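Local coordinates for Rab5 protein, putative (Plasmodium falciparum, PDB 3CLV) that is a putative Rab-type member of the Ras-like small G-protein family and holds guanosine-5'-diphosphate in its pocket, at residues Asn130-Asp133 and Arg134-Trp138. Sequence-based numbering, arbitrary orientation.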
ATOM      1  N   ASN A 130     -18.925 -21.838  -4.282  1.00 22.60           N
ATOM      2  CA  ASN A 130     -18.077 -21.168  -5.263  1.00 21.86           C
ATOM      3  C   ASN A 130     -17.139 -20.132  -4.618  1.00 20.71           C
ATOM      4  O   ASN A 130     -15.996 -19.961  -5.048  1.00 19.65           O
ATOM      5  CB  ASN A 130     -18.924 -20.492  -6.346  1.00 22.60           C
ATOM      6  CG  ASN A 130     -19.564 -21.487  -7.323  1.00 26.14           C
ATOM      7  OD1 ASN A 130     -19.165 -22.656  -7.408  1.00 29.19           O
ATOM      8  ND2 ASN A 130     -20.564 -21.012  -8.077  1.00 28.64           N
ATOM      9  N   THR A 131     -17.632 -19.452  -3.589  1.00 19.77           N
ATOM     10  CA  THR A 131     -16.851 -18.420  -2.910  1.00 19.44           C
ATOM     11  C   THR A 131     -15.738 -19.052  -2.061  1.00 19.19           C
ATOM     12  O   THR A 131     -14.684 -18.446  -1.888  1.00 18.81           O
ATOM     13  CB  THR A 131     -17.727 -17.465  -2.074  1.00 19.19           C
ATOM     14  OG1 THR A 131     -18.222 -18.132  -0.906  1.00 18.02           O
ATOM     15  CG2 THR A 131     -18.903 -16.927  -2.903  1.00 18.87           C
ATOM     16  N   LEU A 132     -15.976 -20.260  -1.553  1.00 19.29           N
ATOM     17  CA  LEU A 132     -14.913 -21.048  -0.905  1.00 19.79           C
ATOM     18  C   LEU A 132     -13.796 -21.422  -1.894  1.00 20.14           C
ATOM     19  O   LEU A 132     -12.605 -21.258  -1.598  1.00 20.15           O
ATOM     20  CB  LEU A 132     -15.469 -22.316  -0.222  1.00 19.38           C
ATOM     21  CG  LEU A 132     -14.394 -23.220   0.436  1.00 19.79           C
ATOM     22  CD1 LEU A 132     -13.539 -22.474   1.455  1.00 19.74           C
ATOM     23  CD2 LEU A 132     -15.003 -24.464   1.078  1.00 20.55           C
ATOM     24  N   ASP A 133     -14.184 -21.927  -3.061  1.00 21.12           N
ATOM     25  CA  ASP A 133     -13.223 -22.294  -4.100  1.00 22.26           C
ATOM     26  C   ASP A 133     -12.313 -21.114  -4.477  1.00 22.18           C
ATOM     27  O   ASP A 133     -11.102 -21.280  -4.642  1.00 22.15           O
ATOM     28  CB  ASP A 133     -13.956 -22.803  -5.350  1.00 22.98           C
ATOM     29  CG  ASP A 133     -14.799 -24.053  -5.088  1.00 25.86           C
ATOM     30  OD1 ASP A 133     -14.490 -24.844  -4.158  1.00 26.72           O
ATOM     31  OD2 ASP A 133     -15.780 -24.243  -5.848  1.00 29.47           O
ATOM     32  N   ARG A 134     -12.895 -19.926  -4.625  1.00 21.62           N
ATOM     33  CA  ARG A 134     -12.099 -18.718  -4.889  1.00 21.40           C
ATOM     34  C   ARG A 134     -11.176 -18.336  -3.727  1.00 20.27           C
ATOM     35  O   ARG A 134     -10.030 -17.937  -3.940  1.00 19.90           O
ATOM     36  CB  ARG A 134     -13.009 -17.537  -5.263  1.00 22.48           C
ATOM     37  CG  ARG A 134     -13.459 -17.547  -6.738  1.00 26.85           C
ATOM     38  CD  ARG A 134     -12.559 -16.647  -7.609  1.00 34.04           C
ATOM     39  NE  ARG A 134     -11.147 -16.717  -7.222  1.00 38.71           N
ATOM     40  CZ  ARG A 134     -10.164 -15.988  -7.752  1.00 41.32           C
ATOM     41  NH1 ARG A 134     -10.411 -15.115  -8.722  1.00 41.69           N
ATOM     42  NH2 ARG A 134      -8.920 -16.136  -7.302  1.00 42.20           N
ATOM     43  N   ALA A 135     -11.681 -18.435  -2.504  1.00 19.65           N
ATOM     44  CA  ALA A 135     -10.877 -18.165  -1.318  1.00 19.65           C
ATOM     45  C   ALA A 135      -9.633 -19.056  -1.268  1.00 19.72           C
ATOM     46  O   ALA A 135      -8.557 -18.577  -0.930  1.00 19.20           O
ATOM     47  CB  ALA A 135     -11.704 -18.332  -0.047  1.00 19.17           C
ATOM     48  N   LYS A 136      -9.785 -20.338  -1.615  1.00 19.61           N
ATOM     49  CA  LYS A 136      -8.650 -21.278  -1.627  1.00 19.99           C
ATOM     50  C   LYS A 136      -7.574 -20.857  -2.625  1.00 20.33           C
ATOM     51  O   LYS A 136      -6.379 -20.900  -2.306  1.00 19.63           O
ATOM     52  CB  LYS A 136      -9.116 -22.703  -1.928  1.00 20.15           C
ATOM     53  CG  LYS A 136      -9.857 -23.345  -0.765  1.00 20.42           C
ATOM     54  CD  LYS A 136     -10.013 -24.843  -0.964  1.00 21.49           C
ATOM     55  CE  LYS A 136     -10.883 -25.442   0.118  1.00 22.83           C
ATOM     56  NZ  LYS A 136     -11.162 -26.887  -0.190  1.00 21.65           N
ATOM     57  N   THR A 137      -8.009 -20.463  -3.827  1.00 20.43           N
ATOM     58  CA  THR A 137      -7.115 -19.924  -4.875  1.00 21.00           C
ATOM     59  C   THR A 137      -6.356 -18.702  -4.345  1.00 19.76           C
ATOM     60  O   THR A 137      -5.142 -18.572  -4.552  1.00 19.79           O
ATOM     61  CB  THR A 137      -7.897 -19.554  -6.175  1.00 21.01           C
ATOM     62  OG1 THR A 137      -8.574 -20.712  -6.685  1.00 22.91           O
ATOM     63  CG2 THR A 137      -6.967 -19.010  -7.249  1.00 21.78           C
ATOM     64  N   TRP A 138      -7.056 -17.829  -3.626  1.00 18.96           N
ATOM     65  CA  TRP A 138      -6.395 -16.644  -3.075  1.00 17.91           C
ATOM     66  C   TRP A 138      -5.382 -16.965  -1.981  1.00 17.67           C
ATOM     67  O   TRP A 138      -4.313 -16.342  -1.927  1.00 17.22           O
ATOM     68  CB  TRP A 138      -7.401 -15.604  -2.571  1.00 18.40           C
ATOM     69  CG  TRP A 138      -7.989 -14.791  -3.685  1.00 18.72           C
ATOM     70  CD1 TRP A 138      -7.312 -14.169  -4.711  1.00 19.81           C
ATOM     71  CD2 TRP A 138      -9.367 -14.490  -3.871  1.00 19.40           C
ATOM     72  NE1 TRP A 138      -8.203 -13.521  -5.539  1.00 18.11           N
ATOM     73  CE2 TRP A 138      -9.471 -13.703  -5.050  1.00 20.27           C
ATOM     74  CE3 TRP A 138     -10.536 -14.828  -3.168  1.00 18.75           C
ATOM     75  CZ2 TRP A 138     -10.705 -13.224  -5.534  1.00 19.56           C
ATOM     76  CZ3 TRP A 138     -11.761 -14.362  -3.647  1.00 20.49           C
ATOM     77  CH2 TRP A 138     -11.834 -13.565  -4.827  1.00 20.48           C
TER
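K136 N bonds to L132 O at 3.0 Å, four residues back, as expected inside an alpha helix. Two similar backbone bonds precede it: R134 N to N130 O and A135 N to T131 O, both 3.1 Å. D133 O takes a pair of weak bonds from T137, with T137 N and T137 OG1 each 3.3 Å from D133 O. T137 OG1 can reach back because it sits beside its own backbone N, anti to the carbonyl carbon (chi1 -59°).

Van der Waals contacts run along the same turns. A135 CB packs against the carbonyls of the previous turn, 3.4 Å from L132 O. The side chains of L132 and K136 slant across one another in a nonpolar contact, with L132 CG 4.2 Å from K136 CE. All of this lies near the start of helix 129-145, the crossover of a beta-alpha-beta unit between parallel strands 119-125 and 149-155 of the Ras-like fold. T131, L132 and A135 face strand 119-125, touching F124 and V122. L132 also meets V169 of helix 166-175.

K136 NZ forms a salt bridge with E168. D133 OD1 stays 5.6 Å from K136 NZ. R134 folds back in mid-chain (chi2 -96°, chi3 38°). One face of the R134 guanidinium is thereby covered by W138 CZ2, which lies 3.6 Å above the guanidinium plane, over its centre.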